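Long-range contacts in arginine 3rd transport system periplasmic binding protein (Legionella pneumophila subsp. pneumophila str. Philadelphia 1, PDB 3KZG), which probably binds arginine in the periplasm and delivers it to a membrane transport system: residues L3-K11 with L41-F52; K78-P86 with N198-N209. All blocks are in the same frame, centred on the assembly; numbering follows the deposited sequence.

Contact 1: residues L3-K11 with L41-F52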
loop_
_atom_site.group_PDB
_atom_site.type_symbol
_atom_site.label_atom_id
_atom_site.label_comp_id
_atom_site.label_asym_id
_atom_site.label_seq_id
_atom_site.Cartn_x
_atom_site.Cartn_y
_atom_site.Cartn_z
ATOM N N LEU A 3 7.623 11.959 -34.713
ATOM C CA LEU A 3 7.121 11.239 -33.549
ATOM C C LEU A 3 5.771 11.798 -33.111
ATOM O O LEU A 3 5.621 12.310 -32.001
ATOM C CB LEU A 3 8.137 11.324 -32.405
ATOM C CG LEU A 3 8.994 12.593 -32.310
ATOM C CD1 LEU A 3 8.109 13.819 -32.135
ATOM C CD2 LEU A 3 9.961 12.464 -31.142
ATOM N N ASN A 4 4.792 11.694 -34.003
ATOM C CA ASN A 4 3.447 12.187 -33.742
ATOM C C ASN A 4 2.462 11.121 -34.202
ATOM O O ASN A 4 2.523 10.652 -35.340
ATOM C CB ASN A 4 3.213 13.492 -34.509
ATOM C CG ASN A 4 1.931 14.203 -34.094
ATOM O OD1 ASN A 4 1.663 15.318 -34.540
ATOM N ND2 ASN A 4 1.136 13.565 -33.240
ATOM N N LEU A 5 1.557 10.738 -33.306
ATOM C CA LEU A 5 0.571 9.714 -33.613
ATOM C C LEU A 5 -0.830 10.282 -33.784
ATOM O O LEU A 5 -1.183 11.298 -33.187
ATOM C CB LEU A 5 0.556 8.656 -32.506
ATOM C CG LEU A 5 1.855 7.886 -32.246
ATOM C CD1 LEU A 5 1.692 7.002 -31.014
ATOM C CD2 LEU A 5 2.211 7.050 -33.466
ATOM N N THR A 6 -1.619 9.607 -34.613
ATOM C CA THR A 6 -2.998 9.989 -34.877
ATOM C C THR A 6 -3.869 8.841 -34.379
ATOM O O THR A 6 -3.846 7.745 -34.940
ATOM C CB THR A 6 -3.231 10.209 -36.393
ATOM O OG1 THR A 6 -2.451 11.330 -36.836
ATOM C CG2 THR A 6 -4.705 10.467 -36.683
ATOM N N ILE A 7 -4.629 9.092 -33.318
ATOM C CA ILE A 7 -5.483 8.059 -32.749
ATOM C C ILE A 7 -6.961 8.282 -33.033
ATOM O O ILE A 7 -7.496 9.360 -32.802
ATOM C CB ILE A 7 -5.309 7.957 -31.212
ATOM C CG1 ILE A 7 -3.839 7.737 -30.851
ATOM C CG2 ILE A 7 -6.149 6.805 -30.671
ATOM C CD1 ILE A 7 -2.999 8.980 -30.932
ATOM N N GLY A 8 -7.614 7.243 -33.533
ATOM C CA GLY A 8 -9.031 7.333 -33.807
ATOM C C GLY A 8 -9.793 6.865 -32.582
ATOM O O GLY A 8 -9.397 5.892 -31.939
ATOM N N THR A 9 -10.869 7.570 -32.246
ATOM C CA THR A 9 -11.709 7.225 -31.099
ATOM C C THR A 9 -13.146 7.537 -31.503
ATOM O O THR A 9 -13.367 8.321 -32.424
ATOM C CB THR A 9 -11.327 8.054 -29.855
ATOM O OG1 THR A 9 -12.079 7.596 -28.723
ATOM C CG2 THR A 9 -11.608 9.532 -30.088
ATOM N N SER A 10 -14.126 6.929 -30.839
ATOM C CA SER A 10 -15.517 7.179 -31.203
ATOM C C SER A 10 -15.949 8.586 -30.818
ATOM O O SER A 10 -15.233 9.296 -30.108
ATOM C CB SER A 10 -16.446 6.154 -30.551
ATOM O OG SER A 10 -16.502 6.334 -29.155
ATOM N N LYS A 11 -17.129 8.978 -31.288
ATOM C CA LYS A 11 -17.656 10.310 -31.019
ATOM C C LYS A 11 -18.443 10.474 -29.726
ATOM O O LYS A 11 -18.464 11.556 -29.151
ATOM C CB LYS A 11 -18.527 10.772 -32.193
ATOM C CG LYS A 11 -17.728 11.288 -33.378
ATOM C CD LYS A 11 -18.628 11.663 -34.543
ATOM C CE LYS A 11 -17.843 12.397 -35.626
ATOM N NZ LYS A 11 -18.657 12.625 -36.853
ATOM N N LEU A 41 5.781 7.506 -24.850
ATOM C CA LEU A 41 6.316 7.080 -26.134
ATOM C C LEU A 41 7.115 8.243 -26.718
ATOM O O LEU A 41 7.754 8.107 -27.761
ATOM C CB LEU A 41 5.183 6.705 -27.095
ATOM C CG LEU A 41 4.451 5.383 -26.848
ATOM C CD1 LEU A 41 3.269 5.245 -27.801
ATOM C CD2 LEU A 41 5.426 4.231 -27.036
ATOM N N HIS A 42 7.075 9.383 -26.031
ATOM C CA HIS A 42 7.778 10.589 -26.469
ATOM C C HIS A 42 7.197 11.085 -27.791
ATOM O O HIS A 42 7.900 11.673 -28.612
ATOM C CB HIS A 42 9.275 10.303 -26.641
ATOM C CG HIS A 42 9.952 9.845 -25.387
ATOM N ND1 HIS A 42 11.201 9.258 -25.388
ATOM C CD2 HIS A 42 9.561 9.888 -24.092
ATOM C CE1 HIS A 42 11.547 8.957 -24.150
ATOM N NE2 HIS A 42 10.568 9.329 -23.343
ATOM N N ALA A 43 5.906 10.841 -27.989
ATOM C CA ALA A 43 5.226 11.260 -29.203
ATOM C C ALA A 43 4.002 12.116 -28.892
ATOM O O ALA A 43 3.263 11.842 -27.945
ATOM C CB ALA A 43 4.809 10.040 -30.011
ATOM N N THR A 44 3.794 13.160 -29.689
ATOM C CA THR A 44 2.640 14.025 -29.503
ATOM C C THR A 44 1.402 13.228 -29.893
ATOM O O THR A 44 1.471 12.333 -30.739
ATOM C CB THR A 44 2.748 15.300 -30.364
ATOM O OG1 THR A 44 3.000 14.942 -31.729
ATOM C CG2 THR A 44 3.877 16.186 -29.857
ATOM N N CYS A 45 0.274 13.554 -29.275
ATOM C CA CYS A 45 -0.975 12.844 -29.518
ATOM C C CYS A 45 -2.081 13.695 -30.137
ATOM O O CYS A 45 -2.406 14.768 -29.636
ATOM C CB CYS A 45 -1.474 12.251 -28.195
ATOM S SG CYS A 45 -3.059 11.397 -28.272
ATOM N N THR A 46 -2.660 13.206 -31.228
ATOM C CA THR A 46 -3.757 13.904 -31.889
ATOM C C THR A 46 -4.875 12.890 -32.122
ATOM O O THR A 46 -4.640 11.811 -32.666
ATOM C CB THR A 46 -3.308 14.527 -33.229
ATOM O OG1 THR A 46 -2.766 13.510 -34.077
ATOM C CG2 THR A 46 -2.248 15.594 -32.987
ATOM N N PHE A 47 -6.085 13.241 -31.693
ATOM C CA PHE A 47 -7.246 12.363 -31.814
ATOM C C PHE A 47 -8.133 12.641 -33.014
ATOM O O PHE A 47 -8.250 13.772 -33.468
ATOM C CB PHE A 47 -8.110 12.473 -30.553
ATOM C CG PHE A 47 -7.452 11.946 -29.310
ATOM C CD1 PHE A 47 -7.405 10.582 -29.056
ATOM C CD2 PHE A 47 -6.881 12.817 -28.392
ATOM C CE1 PHE A 47 -6.799 10.096 -27.904
ATOM C CE2 PHE A 47 -6.273 12.338 -27.238
ATOM C CZ PHE A 47 -6.233 10.977 -26.995
ATOM N N GLU A 48 -8.780 11.597 -33.512
ATOM C CA GLU A 48 -9.678 11.740 -34.638
ATOM C C GLU A 48 -10.925 10.923 -34.335
ATOM O O GLU A 48 -10.880 9.691 -34.293
ATOM C CB GLU A 48 -9.001 11.257 -35.921
ATOM C CG GLU A 48 -9.750 11.632 -37.182
ATOM C CD GLU A 48 -8.825 12.126 -38.269
ATOM O OE1 GLU A 48 -8.008 11.322 -38.772
ATOM O OE2 GLU A 48 -8.911 13.325 -38.615
ATOM N N ALA A 49 -12.037 11.621 -34.117
ATOM C CA ALA A 49 -13.307 10.982 -33.785
ATOM C C ALA A 49 -14.126 10.531 -34.988
ATOM O O ALA A 49 -14.351 11.292 -35.926
ATOM C CB ALA A 49 -14.138 11.919 -32.919
ATOM N N TYR A 50 -14.579 9.285 -34.936
ATOM C CA TYR A 50 -15.389 8.696 -35.991
ATOM C C TYR A 50 -16.584 8.080 -35.306
ATOM O O TYR A 50 -16.585 7.921 -34.090
ATOM C CB TYR A 50 -14.640 7.559 -36.687
ATOM C CG TYR A 50 -13.384 7.957 -37.411
ATOM C CD1 TYR A 50 -13.384 8.143 -38.791
ATOM C CD2 TYR A 50 -12.185 8.130 -36.719
ATOM C CE1 TYR A 50 -12.223 8.488 -39.467
ATOM C CE2 TYR A 50 -11.018 8.476 -37.388
ATOM C CZ TYR A 50 -11.046 8.653 -38.761
ATOM O OH TYR A 50 -9.899 8.998 -39.430
ATOM N N ILE A 51 -17.604 7.739 -36.079
ATOM C CA ILE A 51 -18.750 7.061 -35.513
ATOM C C ILE A 51 -18.153 5.674 -35.261
ATOM O O ILE A 51 -17.477 5.126 -36.131
ATOM C CB ILE A 51 -19.901 6.969 -36.527
ATOM C CG1 ILE A 51 -20.472 8.364 -36.785
ATOM C CG2 ILE A 51 -20.986 6.038 -36.011
ATOM C CD1 ILE A 51 -21.628 8.372 -37.757
ATOM N N PHE A 52 -18.389 5.122 -34.074
ATOM C CA PHE A 52 -17.838 3.820 -33.693
ATOM C C PHE A 52 -17.589 2.815 -34.827
ATOM O O PHE A 52 -16.456 2.367 -35.029
ATOM C CB PHE A 52 -18.726 3.156 -32.632
ATOM C CG PHE A 52 -18.130 1.901 -32.047
ATOM C CD1 PHE A 52 -17.070 1.974 -31.145
ATOM C CD2 PHE A 52 -18.593 0.649 -32.435
ATOM C CE1 PHE A 52 -16.474 0.815 -30.640
ATOM C CE2 PHE A 52 -18.006 -0.519 -31.942
ATOM C CZ PHE A 52 -16.942 -0.434 -31.040
HETATM O O HOH W 1 -19.773 7.005 -31.876
#
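Ile7 and Cys45 meet at the apolar centre, where the CD1 methyl of Ile7 lies 3.6 Å from the Cys45 SG. Ile7 CB also packs against CD1 of the Phe47 ring at 4.0 Å. Cys45 in turn sets its sulfur over one face of that ring, displaced toward the rim; SG anti to the backbone N (chi1 177°) allows it to serve both neighbours. Further toward the start of the strands, Leu5 CD1 touches Leu41 CD1 at 4.0 Å, the two side chains crossing at about a right angle. Helix 29-40 covers this face, with Met34 on Ile7 and Ile31 on Phe47. At the far end Lys11 lays its CG on Ala49 CB, 3.7 Å away.

Between the two faces the backbones run parallel, hydrogen-bonded alternately in both directions. Ile7 N reaches Thr46 O at 2.8 Å, and Ile7 O receives Glu48 N at 2.7 Å. Leu5 O is gripped twice by one residue: Thr46 N approaches nearly along the C=O axis, whereas Thr46 OG1, 2.9 Å from Leu5 O, comes in tilted from the carbonyl plane. With chi1 at 57° the hydroxyl sits between its own backbone N and carbonyl carbon, and the bond to Leu5 O holds it in that rotation.

The polar edge belongs to the opposite face, which carries Asn4, Thr6, Thr44, Thr46 and Glu48. Here Thr6 CG2 lies near Glu48 OE1. Away from this face, Thr9 OG1 bonds to Ile68 O and Ser10 OG to Glu17. Two adjacent parallel strands joined through a helix that packs across them form a beta-alpha-beta crossover, here the opening unit of the first lobe of a type II periplasmic binding protein fold.

Contact 2: residues K78-P86 with N198-N209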
loop_
_atom_site.group_PDB
_atom_site.type_symbol
_atom_site.label_atom_id
_atom_site.label_comp_id
_atom_site.label_asym_id
_atom_site.label_seq_id
_atom_site.Cartn_x
_atom_site.Cartn_y
_atom_site.Cartn_z
ATOM N N LYS A 78 -9.584 -10.178 -34.038
ATOM C CA LYS A 78 -8.170 -10.516 -34.131
ATOM C C LYS A 78 -7.791 -11.110 -35.484
ATOM O O LYS A 78 -6.617 -11.364 -35.752
ATOM C CB LYS A 78 -7.769 -11.466 -32.997
ATOM C CG LYS A 78 -7.743 -10.783 -31.636
ATOM C CD LYS A 78 -7.002 -11.592 -30.576
ATOM C CE LYS A 78 -7.757 -12.845 -30.168
ATOM N NZ LYS A 78 -7.100 -13.498 -28.995
ATOM N N LYS A 79 -8.783 -11.314 -36.343
ATOM C CA LYS A 79 -8.539 -11.864 -37.673
ATOM C C LYS A 79 -8.091 -10.783 -38.650
ATOM O O LYS A 79 -7.565 -11.082 -39.720
ATOM C CB LYS A 79 -9.803 -12.551 -38.198
ATOM C CG LYS A 79 -10.273 -13.693 -37.312
ATOM C CD LYS A 79 -11.501 -14.385 -37.874
ATOM C CE LYS A 79 -11.925 -15.529 -36.970
ATOM N NZ LYS A 79 -13.122 -16.238 -37.484
ATOM N N HIS A 80 -8.288 -9.523 -38.276
ATOM C CA HIS A 80 -7.902 -8.408 -39.133
ATOM C C HIS A 80 -7.101 -7.359 -38.384
ATOM O O HIS A 80 -6.503 -6.474 -38.994
ATOM C CB HIS A 80 -9.151 -7.764 -39.736
ATOM C CG HIS A 80 -9.900 -8.668 -40.661
ATOM N ND1 HIS A 80 -9.484 -8.921 -41.951
ATOM C CD2 HIS A 80 -11.001 -9.431 -40.464
ATOM C CE1 HIS A 80 -10.295 -9.803 -42.507
ATOM N NE2 HIS A 80 -11.225 -10.130 -41.626
ATOM N N PHE A 81 -7.092 -7.460 -37.060
ATOM C CA PHE A 81 -6.371 -6.502 -36.233
ATOM C C PHE A 81 -5.639 -7.158 -35.077
ATOM O O PHE A 81 -5.960 -8.273 -34.665
ATOM C CB PHE A 81 -7.339 -5.480 -35.639
ATOM C CG PHE A 81 -8.116 -4.710 -36.658
ATOM C CD1 PHE A 81 -7.508 -3.705 -37.403
ATOM C CD2 PHE A 81 -9.461 -4.986 -36.873
ATOM C CE1 PHE A 81 -8.234 -2.984 -38.346
ATOM C CE2 PHE A 81 -10.194 -4.270 -37.813
ATOM C CZ PHE A 81 -9.579 -3.269 -38.550
ATOM N N ILE A 82 -4.653 -6.442 -34.554
ATOM C CA ILE A 82 -3.922 -6.918 -33.399
ATOM C C ILE A 82 -4.263 -5.956 -32.270
ATOM O O ILE A 82 -4.629 -4.794 -32.509
ATOM C CB ILE A 82 -2.390 -6.963 -33.634
ATOM C CG1 ILE A 82 -1.869 -5.588 -34.059
ATOM C CG2 ILE A 82 -2.071 -8.027 -34.679
ATOM C CD1 ILE A 82 -0.359 -5.523 -34.197
ATOM N N PHE A 83 -4.160 -6.453 -31.042
ATOM C CA PHE A 83 -4.482 -5.663 -29.865
ATOM C C PHE A 83 -3.306 -5.535 -28.905
ATOM O O PHE A 83 -2.392 -6.360 -28.901
ATOM C CB PHE A 83 -5.654 -6.313 -29.130
ATOM C CG PHE A 83 -6.949 -6.260 -29.887
ATOM C CD1 PHE A 83 -7.755 -5.128 -29.830
ATOM C CD2 PHE A 83 -7.368 -7.345 -30.649
ATOM C CE1 PHE A 83 -8.969 -5.082 -30.518
ATOM C CE2 PHE A 83 -8.576 -7.307 -31.340
ATOM C CZ PHE A 83 -9.379 -6.172 -31.273
ATOM N N SER A 84 -3.332 -4.486 -28.097
ATOM C CA SER A 84 -2.299 -4.283 -27.103
ATOM C C SER A 84 -2.792 -5.088 -25.913
ATOM O O SER A 84 -3.835 -5.744 -25.985
ATOM C CB SER A 84 -2.234 -2.817 -26.691
ATOM O OG SER A 84 -3.428 -2.466 -26.012
ATOM N N LEU A 85 -2.050 -5.038 -24.815
ATOM C CA LEU A 85 -2.504 -5.723 -23.617
ATOM C C LEU A 85 -3.793 -4.993 -23.241
ATOM O O LEU A 85 -3.915 -3.783 -23.459
ATOM C CB LEU A 85 -1.484 -5.561 -22.488
ATOM C CG LEU A 85 -0.067 -6.076 -22.764
ATOM C CD1 LEU A 85 0.849 -5.727 -21.592
ATOM C CD2 LEU A 85 -0.115 -7.575 -22.995
ATOM N N PRO A 86 -4.782 -5.714 -22.702
ATOM C CA PRO A 86 -6.016 -5.016 -22.330
ATOM C C PRO A 86 -5.684 -4.074 -21.175
ATOM O O PRO A 86 -4.821 -4.388 -20.351
ATOM C CB PRO A 86 -6.944 -6.156 -21.917
ATOM C CG PRO A 86 -5.985 -7.178 -21.356
ATOM C CD PRO A 86 -4.831 -7.139 -22.329
ATOM N N ASN A 198 -3.252 -2.294 -36.882
ATOM C CA ASN A 198 -3.144 -3.207 -38.012
ATOM C C ASN A 198 -2.036 -4.212 -37.681
ATOM O O ASN A 198 -1.090 -3.886 -36.967
ATOM C CB ASN A 198 -2.819 -2.427 -39.294
ATOM C CG ASN A 198 -3.985 -1.565 -39.764
ATOM O OD1 ASN A 198 -3.864 -0.345 -39.892
ATOM N ND2 ASN A 198 -5.123 -2.201 -40.017
ATOM N N PRO A 199 -2.145 -5.450 -38.186
ATOM C CA PRO A 199 -1.149 -6.496 -37.927
ATOM C C PRO A 199 0.322 -6.119 -38.100
ATOM O O PRO A 199 1.182 -6.616 -37.363
ATOM C CB PRO A 199 -1.575 -7.612 -38.879
ATOM C CG PRO A 199 -3.061 -7.468 -38.898
ATOM C CD PRO A 199 -3.227 -5.965 -39.042
ATOM N N ASP A 200 0.622 -5.250 -39.058
ATOM C CA ASP A 200 2.009 -4.867 -39.292
ATOM C C ASP A 200 2.550 -3.815 -38.335
ATOM O O ASP A 200 3.668 -3.333 -38.509
ATOM C CB ASP A 200 2.200 -4.381 -40.734
ATOM C CG ASP A 200 1.309 -3.206 -41.083
ATOM O OD1 ASP A 200 0.916 -2.450 -40.172
ATOM O OD2 ASP A 200 1.017 -3.028 -42.283
ATOM N N GLN A 201 1.772 -3.464 -37.318
ATOM C CA GLN A 201 2.214 -2.455 -36.365
ATOM C C GLN A 201 2.631 -3.090 -35.038
ATOM O O GLN A 201 2.580 -2.446 -33.990
ATOM C CB GLN A 201 1.100 -1.432 -36.128
ATOM C CG GLN A 201 0.572 -0.767 -37.405
ATOM C CD GLN A 201 -0.391 0.367 -37.110
ATOM O OE1 GLN A 201 0.014 1.438 -36.649
ATOM N NE2 GLN A 201 -1.675 0.131 -37.354
ATOM N N PHE A 202 3.056 -4.347 -35.095
ATOM C CA PHE A 202 3.472 -5.068 -33.902
ATOM C C PHE A 202 4.606 -4.397 -33.130
ATOM O O PHE A 202 4.696 -4.541 -31.909
ATOM C CB PHE A 202 3.840 -6.517 -34.258
ATOM C CG PHE A 202 4.940 -6.641 -35.278
ATOM C CD1 PHE A 202 6.276 -6.504 -34.905
ATOM C CD2 PHE A 202 4.641 -6.907 -36.610
ATOM C CE1 PHE A 202 7.296 -6.637 -35.845
ATOM C CE2 PHE A 202 5.654 -7.040 -37.558
ATOM C CZ PHE A 202 6.984 -6.905 -37.175
ATOM N N VAL A 203 5.467 -3.648 -33.814
ATOM C CA VAL A 203 6.551 -2.987 -33.104
ATOM C C VAL A 203 5.977 -1.904 -32.193
ATOM O O VAL A 203 6.374 -1.785 -31.030
ATOM C CB VAL A 203 7.575 -2.350 -34.067
ATOM C CG1 VAL A 203 8.567 -1.502 -33.280
ATOM C CG2 VAL A 203 8.319 -3.442 -34.837
ATOM N N LEU A 204 5.037 -1.122 -32.720
ATOM C CA LEU A 204 4.413 -0.059 -31.938
ATOM C C LEU A 204 3.591 -0.634 -30.782
ATOM O O LEU A 204 3.636 -0.126 -29.659
ATOM C CB LEU A 204 3.517 0.808 -32.836
ATOM C CG LEU A 204 2.698 1.920 -32.167
ATOM C CD1 LEU A 204 3.618 2.867 -31.412
ATOM C CD2 LEU A 204 1.903 2.673 -33.225
ATOM N N ILE A 205 2.839 -1.689 -31.064
ATOM C CA ILE A 205 2.017 -2.330 -30.047
ATOM C C ILE A 205 2.891 -2.851 -28.896
ATOM O O ILE A 205 2.532 -2.718 -27.717
ATOM C CB ILE A 205 1.199 -3.485 -30.672
ATOM C CG1 ILE A 205 0.106 -2.902 -31.576
ATOM C CG2 ILE A 205 0.575 -4.352 -29.589
ATOM C CD1 ILE A 205 -0.915 -2.031 -30.833
ATOM N N LYS A 206 4.040 -3.429 -29.239
ATOM C CA LYS A 206 4.956 -3.948 -28.231
ATOM C C LYS A 206 5.495 -2.854 -27.319
ATOM O O LYS A 206 5.649 -3.066 -26.115
ATOM C CB LYS A 206 6.105 -4.711 -28.899
ATOM C CG LYS A 206 5.680 -6.099 -29.359
ATOM C CD LYS A 206 6.806 -6.855 -30.053
ATOM C CE LYS A 206 6.306 -8.207 -30.554
ATOM N NZ LYS A 206 7.342 -8.953 -31.310
ATOM N N LYS A 207 5.780 -1.685 -27.888
ATOM C CA LYS A 207 6.273 -0.564 -27.091
ATOM C C LYS A 207 5.144 -0.080 -26.168
ATOM O O LYS A 207 5.380 0.305 -25.025
ATOM C CB LYS A 207 6.744 0.572 -28.016
ATOM C CG LYS A 207 7.981 0.213 -28.856
ATOM C CD LYS A 207 8.346 1.293 -29.880
ATOM C CE LYS A 207 7.337 1.344 -31.025
ATOM N NZ LYS A 207 7.764 2.235 -32.160
ATOM N N ILE A 208 3.910 -0.110 -26.667
ATOM C CA ILE A 208 2.763 0.309 -25.866
ATOM C C ILE A 208 2.508 -0.679 -24.719
ATOM O O ILE A 208 2.068 -0.287 -23.640
ATOM C CB ILE A 208 1.492 0.432 -26.738
ATOM C CG1 ILE A 208 1.639 1.616 -27.699
ATOM C CG2 ILE A 208 0.252 0.604 -25.857
ATOM C CD1 ILE A 208 0.537 1.709 -28.731
ATOM N N ASN A 209 2.786 -1.958 -24.951
ATOM C CA ASN A 209 2.586 -2.952 -23.907
ATOM C C ASN A 209 3.555 -2.689 -22.754
ATOM O O ASN A 209 3.157 -2.703 -21.584
ATOM C CB ASN A 209 2.776 -4.369 -24.461
ATOM C CG ASN A 209 1.643 -4.788 -25.383
ATOM O OD1 ASN A 209 0.579 -4.161 -25.394
ATOM N ND2 ASN A 209 1.860 -5.852 -26.156
HETATM O O HOH W 2 -0.329 -7.327 -27.613
#
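Leu85 N donates to Asn209 OD1 at 2.8 Å, with an N-H...O angle of 154°, although the donor stands above the plane of the amide. Through this bond helix 202-217 is tied to the segment 78-86, which carries strand 82-83, in the first lobe of the two-lobed periplasmic binding fold; the chain has returned there from the second lobe by strand 196-197, and residues 198-209 continue from it. The other end of the amide is held as well: a water accepts from Asn209 ND2 and donates to Phe83 O, with 2.6 Å between the water oxygen and Phe83 O, so the rotation of the amide is set from both sides. Leu85 adds apolar cover, its CG 3.4 Å from Asn209 CG as the two side chains cross obliquely, and it also packs on Pro86 of a second subunit.

Ile82 carries the middle of the contact. With chi1 at 56°, CG1 sits between the backbone N and the carbonyl carbon and sends CD1 toward the first turn of the helix, 3.7 Å from Ile205 CG1. The other branch of Ile205 rests on the strand, CG2 lying 3.6 Å from Phe83 O. At the exposed end, Pro199 CD lies 3.3 Å from His80 O.

In the fold
The two contacts belong to the same lobe, their centres about 15 Å apart, and both segments of contact 1 precede those of contact 2 in the chain. They meet directly where Leu41, following helix 29-40, packs on Lys207 and Ile208 of helix 202-217. Contact 1 joins neighbouring strands close in sequence. Contact 2 instead joins segments separated by 111 residues, a span that includes the five-stranded sheet of the other lobe. The chain leaves the first lobe after residues 78-86 and is back by strand 196-197, which pairs with strand 82-83 in a two-stranded antiparallel sheet, so that helix 202-217, late in the chain, packs on elements from its first third, an organisation consistent with two lobes that close over a ligand in this family.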